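Long-range contact in alkaline phosphatase (Thermus thermophilus, PDB 7KWD), which probably hydrolyses phosphate monoesters as a homodimeric metalloenzyme that holds two zinc ions and one magnesium ion: residues N30-L41 with H459-L468. Residues are numbered along the deposited sequence; the frame is centred on the assembly and turned at random.
Sequences NQPSLGRRYRNL and HVFRLMGEAL
From Gln31, which faces His459, to Arg37, which meets Ala467 with 4.7 Å between their CA atoms, the chain follows helix 459-468, bending at Leu34 and Gly35, and then turns back so that Leu41 comes nearest Met464. The imidazole of His459, with CG anti to the backbone N (chi1 -165°), sends His459 NE2 to Pro32 O at 2.8 Å, the acceptor lying in the ring plane. Its other nitrogen, ND1, takes a bond from Arg462 NH1, which fixes the ring's rotation, and the Gln31 amide stacks on that guanidinium, planes 9° apart, with NE2 over its centre and hydrogen-bonded to Leu28 O. An alanine in place of His459 would probably leave Pro32 O without this donor and the Arg462 guanidinium freer to turn against the amide. Two turns along from His459, the extended Glu466 chain brings its carboxylate up to the backbone: OE1 accepts from Leu34 N at 2.7 Å and OE2 from Gly35 N at 2.8 Å, both from above its plane, while two waters also donate to OE2. The segment thus lines this late helix of the alkaline phosphatase fold before entering strand 40-46, just beyond which lies the metal ligand Asp47. Leu34 CD1 lies 3.6 Å from Ala467 CB, with Leu311 of strand 310-325 against both side chains. Tyr38 N binds Ala467 O at 2.8 Å, and Leu41 CD2 packs against Met464 SD at 3.8 Å, beside Phe125.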
loop_
_atom_site.group_PDB
_atom_site.type_symbol
_atom_site.label_atom_id
_atom_site.label_comp_id
_atom_site.label_asym_id
_atom_site.label_seq_id
_atom_site.Cartn_x
_atom_site.Cartn_y
_atom_site.Cartn_z
ATOM N N ASN A 30 -19.844 1.042 -7.479
ATOM C CA ASN A 30 -19.440 -0.357 -7.595
ATOM C C ASN A 30 -19.913 -1.053 -6.329
ATOM O O ASN A 30 -19.269 -0.956 -5.284
ATOM C CB ASN A 30 -17.934 -0.502 -7.765
ATOM C CG ASN A 30 -17.507 -1.957 -7.814
ATOM O OD1 ASN A 30 -18.241 -2.808 -8.309
ATOM N ND2 ASN A 30 -16.330 -2.251 -7.297
ATOM N N GLN A 31 -21.075 -1.701 -6.407
ATOM C CA GLN A 31 -21.796 -2.232 -5.251
ATOM C C GLN A 31 -22.102 -3.701 -5.485
ATOM O O GLN A 31 -23.270 -4.112 -5.582
ATOM C CB GLN A 31 -23.075 -1.422 -4.997
ATOM C CG GLN A 31 -22.741 0.003 -4.602
ATOM C CD GLN A 31 -23.929 0.835 -4.157
ATOM O OE1 GLN A 31 -25.023 0.335 -3.883
ATOM N NE2 GLN A 31 -23.700 2.138 -4.068
ATOM N N PRO A 32 -21.078 -4.524 -5.548
ATOM C CA PRO A 32 -21.295 -5.930 -5.879
ATOM C C PRO A 32 -22.069 -6.647 -4.795
ATOM O O PRO A 32 -21.899 -6.393 -3.604
ATOM C CB PRO A 32 -19.867 -6.492 -6.012
ATOM C CG PRO A 32 -19.050 -5.580 -5.167
ATOM C CD PRO A 32 -19.645 -4.214 -5.382
ATOM N N SER A 33 -22.894 -7.581 -5.234
ATOM C CA SER A 33 -23.763 -8.369 -4.384
ATOM C C SER A 33 -23.069 -9.639 -3.955
ATOM O O SER A 33 -22.248 -10.197 -4.690
ATOM C CB SER A 33 -25.048 -8.749 -5.146
ATOM O OG SER A 33 -25.894 -7.614 -5.296
ATOM N N LEU A 34 -23.414 -10.091 -2.743
ATOM C CA LEU A 34 -23.007 -11.419 -2.301
ATOM C C LEU A 34 -23.721 -12.510 -3.080
ATOM O O LEU A 34 -23.113 -13.527 -3.435
ATOM C CB LEU A 34 -23.312 -11.585 -0.823
ATOM C CG LEU A 34 -22.486 -10.802 0.203
ATOM C CD1 LEU A 34 -23.083 -11.056 1.600
ATOM C CD2 LEU A 34 -21.000 -11.208 0.132
ATOM N N GLY A 35 -25.011 -12.340 -3.321
ATOM C CA GLY A 35 -25.804 -13.410 -3.902
ATOM C C GLY A 35 -26.049 -14.595 -2.996
ATOM O O GLY A 35 -26.451 -15.636 -3.485
ATOM N N ARG A 36 -25.804 -14.458 -1.693
ATOM C CA ARG A 36 -26.001 -15.513 -0.708
ATOM C C ARG A 36 -26.587 -14.877 0.540
ATOM O O ARG A 36 -26.423 -13.687 0.790
ATOM C CB ARG A 36 -24.702 -16.228 -0.292
ATOM C CG ARG A 36 -23.990 -16.954 -1.392
ATOM C CD ARG A 36 -24.740 -18.205 -1.864
ATOM N NE ARG A 36 -24.095 -18.783 -3.046
ATOM C CZ ARG A 36 -24.516 -19.869 -3.694
ATOM N NH1 ARG A 36 -25.602 -20.511 -3.283
ATOM N NH2 ARG A 36 -23.849 -20.309 -4.759
ATOM N N ARG A 37 -27.265 -15.696 1.333
ATOM C CA ARG A 37 -27.818 -15.275 2.612
ATOM C C ARG A 37 -27.224 -16.137 3.716
ATOM O O ARG A 37 -26.765 -17.251 3.469
ATOM C CB ARG A 37 -29.312 -15.361 2.615
ATOM C CG ARG A 37 -29.960 -14.338 1.711
ATOM C CD ARG A 37 -31.218 -14.936 1.114
ATOM N NE ARG A 37 -31.747 -14.269 -0.080
ATOM C CZ ARG A 37 -32.921 -13.638 -0.128
ATOM N NH1 ARG A 37 -33.672 -13.536 0.964
ATOM N NH2 ARG A 37 -33.335 -13.095 -1.257
ATOM N N TYR A 38 -27.197 -15.577 4.926
ATOM C CA TYR A 38 -26.520 -16.173 6.053
ATOM C C TYR A 38 -27.342 -15.892 7.293
ATOM O O TYR A 38 -28.157 -14.969 7.315
ATOM C CB TYR A 38 -25.097 -15.605 6.213
ATOM C CG TYR A 38 -24.218 -15.863 5.024
ATOM C CD1 TYR A 38 -23.469 -17.021 4.925
ATOM C CD2 TYR A 38 -24.132 -14.932 4.003
ATOM C CE1 TYR A 38 -22.644 -17.239 3.819
ATOM C CE2 TYR A 38 -23.339 -15.140 2.900
ATOM C CZ TYR A 38 -22.597 -16.288 2.805
ATOM O OH TYR A 38 -21.807 -16.483 1.704
ATOM N N ARG A 39 -27.119 -16.716 8.323
ATOM C CA ARG A 39 -27.697 -16.494 9.638
ATOM C C ARG A 39 -26.741 -15.793 10.594
ATOM O O ARG A 39 -27.194 -15.081 11.491
ATOM C CB ARG A 39 -28.144 -17.818 10.293
ATOM C CG ARG A 39 -29.284 -17.602 11.341
ATOM C CD ARG A 39 -29.711 -18.881 12.110
ATOM N NE ARG A 39 -28.535 -19.622 12.514
ATOM C CZ ARG A 39 -28.272 -20.052 13.743
ATOM N NH1 ARG A 39 -29.137 -19.851 14.732
ATOM N NH2 ARG A 39 -27.118 -20.699 13.962
ATOM N N ASN A 40 -25.436 -16.000 10.432
ATOM C CA ASN A 40 -24.433 -15.458 11.341
ATOM C C ASN A 40 -23.408 -14.659 10.543
ATOM O O ASN A 40 -23.127 -14.957 9.385
ATOM C CB ASN A 40 -23.718 -16.555 12.126
ATOM C CG ASN A 40 -24.672 -17.475 12.848
ATOM O OD1 ASN A 40 -25.598 -17.032 13.530
ATOM N ND2 ASN A 40 -24.456 -18.767 12.700
ATOM N N LEU A 41 -22.836 -13.651 11.198
ATOM C CA LEU A 41 -21.900 -12.728 10.564
ATOM C C LEU A 41 -20.775 -12.490 11.547
ATOM O O LEU A 41 -21.023 -12.084 12.686
ATOM C CB LEU A 41 -22.580 -11.403 10.223
ATOM C CG LEU A 41 -21.690 -10.300 9.664
ATOM C CD1 LEU A 41 -21.195 -10.681 8.285
ATOM C CD2 LEU A 41 -22.482 -9.003 9.621
ATOM N N HIS A 459 -19.631 0.267 1.369
ATOM C CA HIS A 459 -20.229 -0.943 0.824
ATOM C C HIS A 459 -20.186 -2.090 1.818
ATOM O O HIS A 459 -20.976 -3.042 1.704
ATOM C CB HIS A 459 -19.542 -1.353 -0.456
ATOM C CG HIS A 459 -20.325 -2.350 -1.232
ATOM N ND1 HIS A 459 -21.611 -2.101 -1.662
ATOM C CD2 HIS A 459 -20.042 -3.621 -1.592
ATOM C CE1 HIS A 459 -22.070 -3.168 -2.288
ATOM N NE2 HIS A 459 -21.134 -4.099 -2.268
ATOM N N VAL A 460 -19.284 -2.023 2.805
ATOM C CA VAL A 460 -19.279 -3.069 3.807
ATOM C C VAL A 460 -20.623 -3.109 4.525
ATOM O O VAL A 460 -21.153 -4.194 4.828
ATOM C CB VAL A 460 -18.102 -2.886 4.773
ATOM C CG1 VAL A 460 -18.332 -3.792 5.937
ATOM C CG2 VAL A 460 -16.804 -3.168 4.022
ATOM N N PHE A 461 -21.226 -1.939 4.757
ATOM C CA PHE A 461 -22.576 -1.890 5.314
ATOM C C PHE A 461 -23.579 -2.646 4.444
ATOM O O PHE A 461 -24.366 -3.447 4.948
ATOM C CB PHE A 461 -23.003 -0.436 5.459
ATOM C CG PHE A 461 -24.390 -0.254 6.021
ATOM C CD1 PHE A 461 -24.645 -0.478 7.367
ATOM C CD2 PHE A 461 -25.437 0.142 5.195
ATOM C CE1 PHE A 461 -25.909 -0.289 7.893
ATOM C CE2 PHE A 461 -26.704 0.312 5.708
ATOM C CZ PHE A 461 -26.941 0.109 7.061
ATOM N N ARG A 462 -23.550 -2.414 3.124
ATOM C CA ARG A 462 -24.465 -3.116 2.228
ATOM C C ARG A 462 -24.237 -4.619 2.236
ATOM O O ARG A 462 -25.198 -5.403 2.209
ATOM C CB ARG A 462 -24.323 -2.561 0.811
ATOM C CG ARG A 462 -24.779 -1.126 0.766
ATOM C CD ARG A 462 -24.909 -0.585 -0.640
ATOM N NE ARG A 462 -24.826 0.857 -0.559
ATOM C CZ ARG A 462 -23.681 1.518 -0.649
ATOM N NH1 ARG A 462 -22.553 0.848 -0.863
ATOM N NH2 ARG A 462 -23.674 2.832 -0.529
ATOM N N LEU A 463 -22.975 -5.049 2.280
ATOM C CA LEU A 463 -22.699 -6.477 2.323
ATOM C C LEU A 463 -23.223 -7.103 3.608
ATOM O O LEU A 463 -23.776 -8.208 3.593
ATOM C CB LEU A 463 -21.202 -6.731 2.207
ATOM C CG LEU A 463 -20.516 -6.248 0.937
ATOM C CD1 LEU A 463 -19.011 -6.433 1.127
ATOM C CD2 LEU A 463 -21.026 -6.994 -0.225
ATOM N N MET A 464 -23.021 -6.434 4.738
ATOM C CA MET A 464 -23.552 -6.972 5.984
ATOM C C MET A 464 -25.068 -7.063 5.928
ATOM O O MET A 464 -25.661 -8.055 6.393
ATOM C CB MET A 464 -23.122 -6.115 7.165
ATOM C CG MET A 464 -21.635 -6.111 7.364
ATOM S SD MET A 464 -21.127 -5.558 8.995
ATOM C CE MET A 464 -21.558 -3.824 8.971
ATOM N N GLY A 465 -25.711 -6.039 5.377
ATOM C CA GLY A 465 -27.167 -6.037 5.339
ATOM C C GLY A 465 -27.714 -7.100 4.408
ATOM O O GLY A 465 -28.709 -7.748 4.718
ATOM N N GLU A 466 -27.090 -7.269 3.245
ATOM C CA GLU A 466 -27.487 -8.329 2.336
ATOM C C GLU A 466 -27.338 -9.676 2.999
ATOM O O GLU A 466 -28.265 -10.486 2.991
ATOM C CB GLU A 466 -26.658 -8.310 1.052
ATOM C CG GLU A 466 -26.905 -9.567 0.211
ATOM C CD GLU A 466 -26.208 -9.547 -1.156
ATOM O OE1 GLU A 466 -25.268 -8.727 -1.365
ATOM O OE2 GLU A 466 -26.588 -10.392 -2.007
ATOM N N ALA A 467 -26.161 -9.932 3.593
ATOM C CA ALA A 467 -25.903 -11.250 4.166
ATOM C C ALA A 467 -27.009 -11.670 5.123
ATOM O O ALA A 467 -27.393 -12.840 5.148
ATOM C CB ALA A 467 -24.556 -11.277 4.911
ATOM N N LEU A 468 -27.519 -10.738 5.935
ATOM C CA LEU A 468 -28.450 -11.108 7.006
ATOM C C LEU A 468 -29.891 -10.694 6.741
ATOM O O LEU A 468 -30.758 -10.974 7.563
ATOM C CB LEU A 468 -28.009 -10.486 8.342
ATOM C CG LEU A 468 -26.602 -10.838 8.819
ATOM C CD1 LEU A 468 -26.332 -10.180 10.172
ATOM C CD2 LEU A 468 -26.456 -12.311 8.892
HETATM O O HOH W 1 -28.481 -9.366 -3.827
HETATM O O HOH W 2 -28.197 -12.271 -0.938
HETATM O O HOH W 3 -30.506 -13.328 8.893
#